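Local structure of transferrin binding protein B (Actinobacillus suis, 3PQU) at residues D177-V182 and S317-F322; N293-G298 and G309-N314; L118-S123 and K303-A308; I362-K367 and V381-K386. The protein probably binds host transferrin at the cell surface as an outer-membrane lipoprotein, serving as a receptor component in iron acquisition. All coordinates share one frame; numbering follows the deposited sequence.

Interaction 1: residues D177-V182 and S317-F322; sequences DFTSDV and SLFAVF
Asp177 to Ser180 runs antiparallel to Leu318 to Phe322, with segment axes 4.6 Å apart and N-to-C directions at 172°, and Asp177–Val321 and Thr179–Phe319 are the hydrogen-bonded pairs. Each of these pairs closes a two-bond ring: Asp177 N gives to Val321 O and Val321 N to Asp177 O, while Thr179 N reaches Phe319 O at 2.9 Å and Phe319 N returns to Thr179 O at 2.9 Å. Beyond the Ser180–Leu318 pair, Asp181 N meets Ser317 O from above its carbonyl plane at 3.1 Å, a more bent bond. CA-H...O contacts accompany these bonds, as where Phe178 CA approaches Phe319 O at 3.2 Å.

Side chains alternate between two faces. On one, Leu318 CD1 lies 3.8 Å from Phe178 CD1, oblique to the ring, and Ala320 CB sits 4.2 Å from Phe178 CB. A chi1 of 62° places the ring between the backbone N and carbonyl carbon of Phe178, leading it away from 317-322, where Phe289 and His229 meet it edge-to-face. On the other face, Thr179 CG2 comes to the edge of the Phe319 ring, and Asp177 CB touches Val321 CG2 at 3.9 Å. The Asp177 carboxylate turns elsewhere, to a salt bridge with Arg116 and a hydrogen bond with Ser204. Ile153 of strand 150-157 covers Thr179, Phe319 and Val321. Pairing residues so distant in sequence, strand 170-183 with strand 318-326, is the antiparallel closure expected of the N-lobe beta barrel.

Interaction 2: residues N293-G298 and G309-N314; sequences NYLEGG and GKFFTN
Segments 293-298 and 309-314 run antiparallel, their strand axes 4.7 Å apart at closest approach and at 170°, with Glu296 and Lys310 as a hydrogen-bonded pair. Lys310 N gives to Glu296 O at 3.0 Å, and Glu296 N gives to Lys310 O at 3.1 Å. Toward the tip of the hairpin the chains draw together: with no side chain on either residue, Gly297 CA and Gly309 CA stand 3.6 Å apart. At the far end Phe312 N makes a weak bond to Tyr294 O; beyond it the acceptor is a side-chain atom, Asn314 OD1, which takes the N-H of Asn293 N at 2.8 Å. The same oxygen lies obliquely by Tyr294 CE2, the amide standing almost upright to the ring at 87°. Water 1 joins the two asparagines, donating to Asn293 OD1, which Lys278 NZ also bonds, and accepting from Asn314 ND2.

Between Glu296 and Lys310 the charges do not touch. Lys310, bent at chi2 and again at chi4, curls NZ back toward Glu296, and water 2 spans them, giving to Glu296 OE1 at 2.6 Å and accepting from Lys310 NZ; Glu296 also forms a salt bridge with Arg274, and Lys310 NZ bonds to Leu37 O. On the reverse face Leu295 CB rests 3.8 Å from Phe311 CB. The hairpin is flanked by strand 274-281, which bonds Leu295 and Gly297, and by strand 318-326, which bonds Gly309 and Phe311, while Tyr155 of strand 150-157 packs on Glu296 and Lys310.

Interaction 3: residues L118-S123 and K303-A308; sequences LQYVRS and KAEEMA
Glu306 OE2 accepts from Gln119 N and Glu306 OE1 from Tyr120 N, so that one carboxylate from the barrel straddles two successive backbone N-H groups at the entrance to strand 121-128 of the handle. Here the two parts of the N-lobe meet, and on the barrel side the chain forms a classic beta bulge in which Glu305 and Glu306 both face Tyr300. The Gln119 bond is short, 2.6 Å from its N to Glu306 OE2, and nearly straight at 174°, using the syn lone pair. Tyr120 N lies 2.7 Å from Glu306 OE1, also on the syn side but 31° out of the carboxylate plane. Val121 N is 3.0 Å from Glu306 OE1. Two backbone donors, one to each oxygen, would probably favour the ionised acid. The reach comes from an extended side chain: chi1 of -64° sets Glu306 CG anti to the carbonyl carbon, and the chain beyond CG carries the carboxylate straight out.

Carbon atoms surround the carboxylate. Leu118 CB stands 3.7 Å from Glu306 OE1, and the edge of the Tyr120 ring is turned to the carboxyl carbon. Val121 and Glu306 run side by side in opposite senses, Val121 CG2 coming near Glu306 OE1 and CB. Glu305 bends back to its own segment, its OE1 accepting from Lys303 N, with its carboxyl group oblique to the Tyr120 ring. Arg122 NH1 gives to Leu118 O and Val121 O, so the guanidinium group bridges two carbonyls of its own segment. Deeper toward the barrel, the contact ends in a methyl-to-methyl touch, Val121 CG1 lying 3.8 Å from Ala308 CB.

Interaction 4: residues I362-K367 and V381-K386; sequences IIDGQK and VEINGK
Asp364 OD2 is gripped by two partners, Lys386 NZ of the facing segment, at 3.2 Å in a salt bridge, and water 3, which donates to it at 2.8 Å. The ammonium comes on the syn side of the carboxylate, 21° out of its plane, and the lysine and aspartate chains cross at about a right angle. Water 3 donates its other hydrogen to Asn384 O at 2.6 Å, tying the carboxylate to the backbone of the second hairpin as well, though Asn384 is poorly ordered.

Beside the charges lie apolar contacts made by Ile383. Its CD1 butts against Ile363 CB at 3.6 Å, the two side chains roughly perpendicular, while CG2 touches Asp364 CB. With chi1 at -60°, Ile383 sends CG1 anti to its carbonyl carbon, from where CD1 reaches Ile363. Ile368 of strand 366-369 packs on both isoleucines.

The first segment contains a type I' turn from Ile363 to Gln366, held by reciprocal Ile363–Gln366 backbone bonds; Ile383 and Lys386 pair likewise in the second segment. Since no backbone hydrogen bond joins the two segments, these C-lobe handle hairpins meet through side chains and one water, and the ion pair, whose residues are partly exposed, is probably weakened by solvent.

Interactions 1, 2 and 3 form a continuous patch of the N-lobe, whereas interaction 4 stands apart in the C-lobe handle. Strand 306-312 serves interactions 2 and 3, and its neighbour 318-326 serves interaction 1. Interactions 1 and 2, with centres 11 Å apart, are joined where Phe311 N lies 2.9 Å from Ala320 O, a probable hydrogen bond. Interactions 2 and 3 meet where Gly298 N lies 2.8 Å from Ala308 O, another probable one. Thus barrel pairing continues directly into the handle contact. Interaction 4 comes nearest to interaction 2, about 8 Å between nearest atoms, without touching; a glycerol, probably from the crystallisation liquor, lies about 6 Å from the Asp364 side chain.

Interaction 1: residues D177-V182 and S317-F322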
loop_
_atom_site.group_PDB
_atom_site.type_symbol
_atom_site.label_atom_id
_atom_site.label_comp_id
_atom_site.label_asym_id
_atom_site.label_seq_id
_atom_site.Cartn_x
_atom_site.Cartn_y
_atom_site.Cartn_z
ATOM N N ASP A 177 2.029 19.174 1.054
ATOM C CA ASP A 177 1.529 19.992 -0.067
ATOM C C ASP A 177 -0.000 19.974 -0.046
ATOM O O ASP A 177 -0.599 19.114 0.597
ATOM C CB ASP A 177 2.019 19.438 -1.405
ATOM C CG ASP A 177 3.481 19.731 -1.651
ATOM O OD1 ASP A 177 4.316 18.813 -1.526
ATOM O OD2 ASP A 177 3.789 20.895 -1.951
ATOM N N PHE A 178 -0.631 20.916 -0.742
ATOM C CA PHE A 178 -2.080 21.071 -0.631
ATOM C C PHE A 178 -2.704 21.853 -1.778
ATOM O O PHE A 178 -2.024 22.604 -2.468
ATOM C CB PHE A 178 -2.409 21.795 0.688
ATOM C CG PHE A 178 -1.828 23.207 0.772
ATOM C CD1 PHE A 178 -2.533 24.294 0.257
ATOM C CD2 PHE A 178 -0.576 23.430 1.337
ATOM C CE1 PHE A 178 -2.013 25.604 0.293
ATOM C CE2 PHE A 178 -0.051 24.744 1.411
ATOM C CZ PHE A 178 -0.776 25.833 0.877
ATOM N N THR A 179 -4.012 21.680 -1.951
ATOM C CA THR A 179 -4.829 22.589 -2.731
ATOM C C THR A 179 -6.094 22.871 -1.918
ATOM O O THR A 179 -6.612 21.976 -1.244
ATOM C CB THR A 179 -5.238 22.020 -4.119
ATOM O OG1 THR A 179 -6.052 22.984 -4.798
ATOM C CG2 THR A 179 -6.055 20.715 -3.994
ATOM N N SER A 180 -6.562 24.119 -1.970
ATOM C CA SER A 180 -7.851 24.507 -1.416
ATOM C C SER A 180 -8.931 24.239 -2.447
ATOM O O SER A 180 -8.651 23.730 -3.537
ATOM C CB SER A 180 -7.871 26.002 -1.058
ATOM O OG SER A 180 -7.841 26.836 -2.224
ATOM N N ASP A 181 -10.176 24.579 -2.103
ATOM C CA ASP A 181 -11.208 24.713 -3.114
ATOM C C ASP A 181 -11.239 26.169 -3.572
ATOM O O ASP A 181 -10.411 26.972 -3.154
ATOM C CB ASP A 181 -12.593 24.280 -2.582
ATOM C CG ASP A 181 -13.085 25.149 -1.422
ATOM O OD1 ASP A 181 -14.297 25.086 -1.098
ATOM O OD2 ASP A 181 -12.251 25.871 -0.832
ATOM N N VAL A 182 -12.207 26.518 -4.412
ATOM C CA VAL A 182 -12.276 27.873 -4.939
ATOM C C VAL A 182 -13.570 28.566 -4.517
ATOM O O VAL A 182 -14.635 27.967 -4.584
ATOM C CB VAL A 182 -12.146 27.858 -6.479
ATOM C CG1 VAL A 182 -12.732 29.140 -7.097
ATOM C CG2 VAL A 182 -10.666 27.662 -6.896
ATOM N N SER A 317 -12.548 22.380 2.533
ATOM C CA SER A 317 -11.796 23.543 2.092
ATOM C C SER A 317 -10.415 23.171 1.565
ATOM O O SER A 317 -9.772 23.993 0.932
ATOM C CB SER A 317 -11.598 24.513 3.251
ATOM O OG SER A 317 -10.918 23.868 4.329
ATOM N N LEU A 318 -9.954 21.948 1.848
ATOM C CA LEU A 318 -8.538 21.598 1.643
ATOM C C LEU A 318 -8.264 20.106 1.450
ATOM O O LEU A 318 -8.730 19.259 2.234
ATOM C CB LEU A 318 -7.681 22.084 2.822
ATOM C CG LEU A 318 -6.168 22.186 2.527
ATOM C CD1 LEU A 318 -5.853 23.539 1.956
ATOM C CD2 LEU A 318 -5.340 21.986 3.779
ATOM N N PHE A 319 -7.490 19.802 0.411
ATOM C CA PHE A 319 -6.920 18.465 0.216
ATOM C C PHE A 319 -5.404 18.607 0.381
ATOM O O PHE A 319 -4.791 19.429 -0.300
ATOM C CB PHE A 319 -7.284 17.891 -1.183
ATOM C CG PHE A 319 -6.585 16.565 -1.512
ATOM C CD1 PHE A 319 -6.937 15.391 -0.853
ATOM C CD2 PHE A 319 -5.554 16.522 -2.443
ATOM C CE1 PHE A 319 -6.284 14.187 -1.128
ATOM C CE2 PHE A 319 -4.896 15.317 -2.740
ATOM C CZ PHE A 319 -5.264 14.151 -2.071
ATOM N N ALA A 320 -4.817 17.825 1.291
ATOM C CA ALA A 320 -3.392 17.904 1.616
ATOM C C ALA A 320 -2.732 16.529 1.494
ATOM O O ALA A 320 -3.381 15.517 1.736
ATOM C CB ALA A 320 -3.186 18.435 3.026
ATOM N N VAL A 321 -1.452 16.513 1.109
ATOM C CA VAL A 321 -0.662 15.288 1.105
ATOM C C VAL A 321 0.644 15.552 1.880
ATOM O O VAL A 321 0.982 16.692 2.143
ATOM C CB VAL A 321 -0.353 14.810 -0.325
ATOM C CG1 VAL A 321 -1.643 14.575 -1.105
ATOM C CG2 VAL A 321 0.553 15.820 -1.065
ATOM N N PHE A 322 1.357 14.496 2.250
ATOM C CA PHE A 322 2.619 14.630 2.971
ATOM C C PHE A 322 3.453 13.371 2.737
ATOM O O PHE A 322 2.915 12.328 2.372
ATOM C CB PHE A 322 2.395 14.867 4.484
ATOM C CG PHE A 322 1.467 13.850 5.137
ATOM C CD1 PHE A 322 1.966 12.639 5.656
ATOM C CD2 PHE A 322 0.103 14.113 5.247
ATOM C CE1 PHE A 322 1.118 11.724 6.244
ATOM C CE2 PHE A 322 -0.764 13.194 5.848
ATOM C CZ PHE A 322 -0.264 12.001 6.342
#

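Interaction 2: residues N293-G298 and G309-N314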
loop_
_atom_site.group_PDB
_atom_site.type_symbol
_atom_site.label_atom_id
_atom_site.label_comp_id
_atom_site.label_asym_id
_atom_site.label_seq_id
_atom_site.Cartn_x
_atom_site.Cartn_y
_atom_site.Cartn_z
ATOM N N ASN A 293 -11.022 15.101 10.080
ATOM C CA ASN A 293 -11.187 13.797 10.727
ATOM C C ASN A 293 -10.793 12.666 9.788
ATOM O O ASN A 293 -11.002 11.498 10.108
ATOM C CB ASN A 293 -12.654 13.553 11.079
ATOM C CG ASN A 293 -13.081 14.268 12.322
ATOM O OD1 ASN A 293 -12.277 14.509 13.224
ATOM N ND2 ASN A 293 -14.361 14.602 12.390
ATOM N N TYR A 294 -10.256 13.017 8.622
ATOM C CA TYR A 294 -10.069 12.059 7.534
ATOM C C TYR A 294 -8.631 12.018 7.025
ATOM O O TYR A 294 -8.357 12.314 5.862
ATOM C CB TYR A 294 -11.033 12.390 6.397
ATOM C CG TYR A 294 -12.466 12.374 6.876
ATOM C CD1 TYR A 294 -13.156 11.175 7.027
ATOM C CD2 TYR A 294 -13.120 13.559 7.199
ATOM C CE1 TYR A 294 -14.468 11.155 7.486
ATOM C CE2 TYR A 294 -14.434 13.548 7.661
ATOM C CZ TYR A 294 -15.093 12.348 7.803
ATOM O OH TYR A 294 -16.383 12.350 8.253
ATOM N N LEU A 295 -7.717 11.641 7.911
ATOM C CA LEU A 295 -6.320 11.489 7.547
ATOM C C LEU A 295 -5.998 10.001 7.442
ATOM O O LEU A 295 -6.335 9.232 8.338
ATOM C CB LEU A 295 -5.425 12.142 8.606
ATOM C CG LEU A 295 -3.907 12.067 8.358
ATOM C CD1 LEU A 295 -3.215 13.365 8.784
ATOM C CD2 LEU A 295 -3.282 10.850 9.053
ATOM N N GLU A 296 -5.334 9.606 6.354
ATOM C CA GLU A 296 -4.962 8.207 6.159
ATOM C C GLU A 296 -3.703 8.184 5.337
ATOM O O GLU A 296 -3.552 8.977 4.411
ATOM C CB GLU A 296 -6.073 7.440 5.426
ATOM C CG GLU A 296 -5.990 5.909 5.553
ATOM C CD GLU A 296 -5.002 5.233 4.592
ATOM O OE1 GLU A 296 -4.483 5.888 3.659
ATOM O OE2 GLU A 296 -4.755 4.016 4.758
ATOM N N GLY A 297 -2.791 7.291 5.686
ATOM C CA GLY A 297 -1.558 7.119 4.940
ATOM C C GLY A 297 -0.921 5.761 5.226
ATOM O O GLY A 297 -1.526 4.901 5.869
ATOM N N GLY A 298 0.301 5.561 4.744
ATOM C CA GLY A 298 0.989 4.299 4.958
ATOM C C GLY A 298 2.503 4.382 4.993
ATOM O O GLY A 298 3.088 5.404 4.619
ATOM N N GLY A 309 0.922 10.162 3.110
ATOM C CA GLY A 309 -0.519 10.109 3.296
ATOM C C GLY A 309 -1.206 11.373 2.844
ATOM O O GLY A 309 -0.599 12.206 2.155
ATOM N N LYS A 310 -2.480 11.487 3.200
ATOM C CA LYS A 310 -3.292 12.607 2.776
ATOM C C LYS A 310 -4.401 12.892 3.787
ATOM O O LYS A 310 -4.733 12.035 4.607
ATOM C CB LYS A 310 -3.870 12.344 1.367
ATOM C CG LYS A 310 -4.911 11.201 1.263
ATOM C CD LYS A 310 -6.247 11.586 1.900
ATOM C CE LYS A 310 -7.376 10.693 1.437
ATOM N NZ LYS A 310 -7.207 9.267 1.852
ATOM N N PHE A 311 -4.957 14.103 3.750
ATOM C CA PHE A 311 -6.180 14.359 4.481
ATOM C C PHE A 311 -7.077 15.341 3.750
ATOM O O PHE A 311 -6.621 16.049 2.856
ATOM C CB PHE A 311 -5.907 14.779 5.945
ATOM C CG PHE A 311 -5.209 16.116 6.094
ATOM C CD1 PHE A 311 -5.935 17.294 6.104
ATOM C CD2 PHE A 311 -3.821 16.184 6.251
ATOM C CE1 PHE A 311 -5.277 18.530 6.276
ATOM C CE2 PHE A 311 -3.168 17.403 6.423
ATOM C CZ PHE A 311 -3.901 18.567 6.436
ATOM N N PHE A 312 -8.361 15.333 4.113
ATOM C CA PHE A 312 -9.385 16.149 3.485
ATOM C C PHE A 312 -10.178 16.831 4.612
ATOM O O PHE A 312 -10.730 16.148 5.479
ATOM C CB PHE A 312 -10.266 15.237 2.617
ATOM C CG PHE A 312 -11.296 15.960 1.781
ATOM C CD1 PHE A 312 -10.994 17.166 1.153
ATOM C CD2 PHE A 312 -12.567 15.400 1.584
ATOM C CE1 PHE A 312 -11.942 17.817 0.358
ATOM C CE2 PHE A 312 -13.514 16.034 0.774
ATOM C CZ PHE A 312 -13.202 17.245 0.159
ATOM N N THR A 313 -10.221 18.165 4.621
ATOM C CA THR A 313 -10.784 18.863 5.777
ATOM C C THR A 313 -12.292 18.639 5.876
ATOM O O THR A 313 -12.946 18.292 4.887
ATOM C CB THR A 313 -10.405 20.366 5.852
ATOM O OG1 THR A 313 -10.883 21.056 4.695
ATOM C CG2 THR A 313 -8.872 20.558 5.998
ATOM N N ASN A 314 -12.825 18.797 7.080
ATOM C CA ASN A 314 -14.222 18.475 7.340
ATOM C C ASN A 314 -15.175 19.400 6.613
ATOM O O ASN A 314 -16.276 18.993 6.255
ATOM C CB ASN A 314 -14.532 18.461 8.854
ATOM C CG ASN A 314 -13.680 17.460 9.613
ATOM O OD1 ASN A 314 -13.292 16.423 9.066
ATOM N ND2 ASN A 314 -13.364 17.776 10.873
HETATM O O HOH W 1 -11.384 16.839 13.222
HETATM O O HOH W 2 -4.883 7.696 1.778
#

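Interaction 3: residues L118-S123 and K303-A308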
loop_
_atom_site.group_PDB
_atom_site.type_symbol
_atom_site.label_atom_id
_atom_site.label_comp_id
_atom_site.label_asym_id
_atom_site.label_seq_id
_atom_site.Cartn_x
_atom_site.Cartn_y
_atom_site.Cartn_z
ATOM N N LEU A 118 13.635 10.907 -1.921
ATOM C CA LEU A 118 12.904 9.748 -1.412
ATOM C C LEU A 118 13.151 8.588 -2.348
ATOM O O LEU A 118 13.323 8.787 -3.550
ATOM C CB LEU A 118 11.402 10.039 -1.335
ATOM C CG LEU A 118 11.073 11.245 -0.462
ATOM C CD1 LEU A 118 9.595 11.635 -0.586
ATOM C CD2 LEU A 118 11.451 10.920 0.968
ATOM N N GLN A 119 13.165 7.377 -1.807
ATOM C CA GLN A 119 13.453 6.217 -2.626
ATOM C C GLN A 119 12.194 5.448 -3.009
ATOM O O GLN A 119 12.140 4.834 -4.069
ATOM C CB GLN A 119 14.444 5.279 -1.910
ATOM C CG GLN A 119 14.698 3.999 -2.675
ATOM C CD GLN A 119 15.784 3.120 -2.054
ATOM O OE1 GLN A 119 16.236 3.354 -0.927
ATOM N NE2 GLN A 119 16.206 2.105 -2.796
ATOM N N TYR A 120 11.184 5.481 -2.147
ATOM C CA TYR A 120 9.997 4.656 -2.328
ATOM C C TYR A 120 8.729 5.489 -2.566
ATOM O O TYR A 120 7.677 4.964 -2.904
ATOM C CB TYR A 120 9.807 3.749 -1.105
ATOM C CG TYR A 120 10.977 2.805 -0.888
ATOM C CD1 TYR A 120 11.119 1.659 -1.670
ATOM C CD2 TYR A 120 11.937 3.059 0.087
ATOM C CE1 TYR A 120 12.195 0.788 -1.495
ATOM C CE2 TYR A 120 13.029 2.180 0.277
ATOM C CZ TYR A 120 13.141 1.053 -0.523
ATOM O OH TYR A 120 14.192 0.177 -0.354
ATOM N N VAL A 121 8.836 6.788 -2.374
ATOM C CA VAL A 121 7.658 7.642 -2.396
ATOM C C VAL A 121 7.875 8.840 -3.305
ATOM O O VAL A 121 9.006 9.318 -3.444
ATOM C CB VAL A 121 7.328 8.115 -0.966
ATOM C CG1 VAL A 121 6.274 9.194 -0.993
ATOM C CG2 VAL A 121 6.886 6.925 -0.112
ATOM N N ARG A 122 6.797 9.290 -3.943
ATOM C CA ARG A 122 6.763 10.567 -4.632
ATOM C C ARG A 122 5.517 11.315 -4.155
ATOM O O ARG A 122 4.456 10.716 -4.012
ATOM C CB ARG A 122 6.662 10.362 -6.151
ATOM C CG ARG A 122 7.896 9.755 -6.803
ATOM C CD ARG A 122 9.059 10.739 -6.853
ATOM N NE ARG A 122 10.248 10.110 -7.430
ATOM C CZ ARG A 122 11.164 9.454 -6.721
ATOM N NH1 ARG A 122 11.034 9.354 -5.404
ATOM N NH2 ARG A 122 12.215 8.915 -7.327
ATOM N N SER A 123 5.628 12.617 -3.924
ATOM C CA SER A 123 4.445 13.373 -3.545
ATOM C C SER A 123 4.596 14.826 -3.898
ATOM O O SER A 123 5.697 15.277 -4.190
ATOM C CB SER A 123 4.151 13.252 -2.047
ATOM O OG SER A 123 4.900 14.206 -1.305
ATOM N N LYS A 303 11.286 -1.887 5.015
ATOM C CA LYS A 303 11.429 -1.683 6.454
ATOM C C LYS A 303 10.799 -0.390 6.974
ATOM O O LYS A 303 11.178 0.095 8.033
ATOM C CB LYS A 303 12.909 -1.729 6.847
ATOM C CG LYS A 303 13.531 -3.120 6.767
ATOM C CD LYS A 303 14.985 -3.091 7.214
ATOM C CE LYS A 303 15.485 -4.487 7.550
ATOM N NZ LYS A 303 15.277 -5.439 6.421
ATOM N N ALA A 304 9.828 0.140 6.239
ATOM C CA ALA A 304 9.169 1.398 6.588
ATOM C C ALA A 304 10.159 2.565 6.623
ATOM O O ALA A 304 10.134 3.393 7.524
ATOM C CB ALA A 304 8.417 1.282 7.896
ATOM N N GLU A 305 11.028 2.622 5.624
ATOM C CA GLU A 305 11.988 3.713 5.509
ATOM C C GLU A 305 11.263 5.041 5.302
ATOM O O GLU A 305 11.762 6.098 5.693
ATOM C CB GLU A 305 12.939 3.471 4.336
ATOM C CG GLU A 305 13.956 2.342 4.551
ATOM C CD GLU A 305 13.410 0.954 4.204
ATOM O OE1 GLU A 305 12.178 0.773 4.134
ATOM O OE2 GLU A 305 14.225 0.040 3.998
ATOM N N GLU A 306 10.085 4.976 4.682
ATOM C CA GLU A 306 9.350 6.175 4.313
ATOM C C GLU A 306 7.866 6.093 4.676
ATOM O O GLU A 306 7.345 5.018 4.969
ATOM C CB GLU A 306 9.571 6.488 2.813
ATOM C CG GLU A 306 11.048 6.822 2.518
ATOM C CD GLU A 306 11.413 6.852 1.032
ATOM O OE1 GLU A 306 10.509 6.815 0.158
ATOM O OE2 GLU A 306 12.626 6.932 0.736
ATOM N N MET A 307 7.205 7.246 4.691
ATOM C CA MET A 307 5.771 7.313 4.952
ATOM C C MET A 307 5.135 8.386 4.079
ATOM O O MET A 307 5.786 9.377 3.714
ATOM C CB MET A 307 5.478 7.604 6.433
ATOM C CG MET A 307 6.123 8.896 6.977
ATOM S SD MET A 307 5.873 9.091 8.756
ATOM C CE MET A 307 4.114 9.486 8.831
ATOM N N ALA A 308 3.862 8.186 3.747
ATOM C CA ALA A 308 3.121 9.177 2.978
ATOM C C ALA A 308 1.639 9.051 3.258
ATOM O O ALA A 308 1.145 7.967 3.615
ATOM C CB ALA A 308 3.406 9.028 1.464
#

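Interaction 4: residues I362-K367 and V381-K386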
loop_
_atom_site.group_PDB
_atom_site.type_symbol
_atom_site.label_atom_id
_atom_site.label_comp_id
_atom_site.label_asym_id
_atom_site.label_seq_id
_atom_site.Cartn_x
_atom_site.Cartn_y
_atom_site.Cartn_z
ATOM N N ILE A 362 -4.713 -7.635 -3.844
ATOM C CA ILE A 362 -4.719 -6.316 -4.454
ATOM C C ILE A 362 -4.184 -6.430 -5.872
ATOM O O ILE A 362 -3.039 -6.803 -6.072
ATOM C CB ILE A 362 -3.831 -5.315 -3.691
ATOM C CG1 ILE A 362 -3.971 -5.483 -2.171
ATOM C CG2 ILE A 362 -4.145 -3.896 -4.144
ATOM C CD1 ILE A 362 -4.995 -4.567 -1.523
ATOM N N ILE A 363 -5.006 -6.123 -6.864
ATOM C CA ILE A 363 -4.514 -6.140 -8.229
ATOM C C ILE A 363 -4.921 -4.868 -8.950
ATOM O O ILE A 363 -6.100 -4.545 -9.015
ATOM C CB ILE A 363 -5.001 -7.378 -8.987
ATOM C CG1 ILE A 363 -4.518 -8.644 -8.272
ATOM C CG2 ILE A 363 -4.507 -7.354 -10.426
ATOM C CD1 ILE A 363 -4.833 -9.911 -9.019
ATOM N N ASP A 364 -3.931 -4.137 -9.460
ATOM C CA ASP A 364 -4.186 -2.897 -10.180
ATOM C C ASP A 364 -5.074 -1.965 -9.379
ATOM O O ASP A 364 -5.963 -1.314 -9.937
ATOM C CB ASP A 364 -4.849 -3.184 -11.529
ATOM C CG ASP A 364 -3.877 -3.722 -12.556
ATOM O OD1 ASP A 364 -2.663 -3.749 -12.273
ATOM O OD2 ASP A 364 -4.333 -4.106 -13.654
ATOM N N GLY A 365 -4.853 -1.913 -8.070
ATOM C CA GLY A 365 -5.605 -0.995 -7.239
ATOM C C GLY A 365 -6.959 -1.532 -6.830
ATOM O O GLY A 365 -7.641 -0.928 -6.004
ATOM N N GLN A 366 -7.354 -2.664 -7.406
ATOM C CA GLN A 366 -8.622 -3.301 -7.050
ATOM C C GLN A 366 -8.416 -4.350 -5.961
ATOM O O GLN A 366 -7.510 -5.178 -6.054
ATOM C CB GLN A 366 -9.268 -3.954 -8.276
ATOM C CG GLN A 366 -10.633 -3.385 -8.632
ATOM C CD GLN A 366 -11.606 -4.443 -9.128
ATOM O OE1 GLN A 366 -11.719 -4.686 -10.330
ATOM N NE2 GLN A 366 -12.320 -5.075 -8.200
ATOM N N LYS A 367 -9.257 -4.315 -4.929
ATOM C CA LYS A 367 -9.185 -5.294 -3.844
ATOM C C LYS A 367 -10.112 -6.477 -4.118
ATOM O O LYS A 367 -11.325 -6.319 -4.190
ATOM C CB LYS A 367 -9.549 -4.651 -2.502
ATOM C CG LYS A 367 -8.603 -3.537 -2.046
ATOM C CD LYS A 367 -9.067 -2.946 -0.711
ATOM C CE LYS A 367 -8.097 -1.899 -0.175
ATOM N NZ LYS A 367 -7.937 -0.769 -1.141
ATOM N N VAL A 381 -12.720 -12.075 -11.676
ATOM C CA VAL A 381 -12.863 -10.640 -11.722
ATOM C C VAL A 381 -12.159 -10.080 -12.951
ATOM O O VAL A 381 -10.981 -10.347 -13.195
ATOM C CB VAL A 381 -12.341 -9.998 -10.423
ATOM C CG1 VAL A 381 -10.889 -10.369 -10.198
ATOM C CG2 VAL A 381 -12.538 -8.486 -10.445
ATOM N N GLU A 382 -12.915 -9.347 -13.753
ATOM C CA GLU A 382 -12.355 -8.669 -14.902
ATOM C C GLU A 382 -11.662 -7.392 -14.422
ATOM O O GLU A 382 -12.314 -6.394 -14.119
ATOM C CB GLU A 382 -13.462 -8.345 -15.909
ATOM C CG GLU A 382 -12.977 -7.654 -17.165
ATOM C CD GLU A 382 -12.396 -8.620 -18.175
ATOM O OE1 GLU A 382 -12.796 -9.803 -18.156
ATOM O OE2 GLU A 382 -11.549 -8.200 -18.992
ATOM N N ILE A 383 -10.341 -7.440 -14.322
ATOM C CA ILE A 383 -9.564 -6.256 -13.980
ATOM C C ILE A 383 -8.902 -5.840 -15.266
ATOM O O ILE A 383 -7.721 -6.097 -15.496
ATOM C CB ILE A 383 -8.501 -6.545 -12.919
ATOM C CG1 ILE A 383 -9.163 -7.057 -11.642
ATOM C CG2 ILE A 383 -7.679 -5.293 -12.638
ATOM C CD1 ILE A 383 -8.181 -7.561 -10.617
ATOM N N ASN A 384 -9.696 -5.203 -16.111
ATOM C CA ASN A 384 -9.374 -5.073 -17.521
ATOM C C ASN A 384 -7.928 -4.702 -17.836
ATOM O O ASN A 384 -7.302 -3.888 -17.147
ATOM C CB ASN A 384 -10.381 -4.153 -18.209
ATOM C CG ASN A 384 -11.801 -4.676 -18.091
ATOM O OD1 ASN A 384 -12.352 -4.762 -16.992
ATOM N ND2 ASN A 384 -12.396 -5.041 -19.219
ATOM N N GLY A 385 -7.412 -5.337 -18.882
ATOM C CA GLY A 385 -8.224 -6.245 -19.678
ATOM C C GLY A 385 -8.140 -7.716 -19.298
ATOM O O GLY A 385 -8.615 -8.574 -20.041
ATOM N N LYS A 386 -7.556 -8.011 -18.140
ATOM C CA LYS A 386 -7.293 -9.395 -17.751
ATOM C C LYS A 386 -8.387 -9.992 -16.875
ATOM O O LYS A 386 -8.760 -9.429 -15.847
ATOM C CB LYS A 386 -5.943 -9.499 -17.037
ATOM C CG LYS A 386 -4.760 -9.084 -17.895
ATOM C CD LYS A 386 -3.707 -8.368 -17.070
ATOM C CE LYS A 386 -4.269 -7.094 -16.455
ATOM N NZ LYS A 386 -3.223 -6.298 -15.752
HETATM O O HOH W 3 -4.922 -3.377 -16.242
#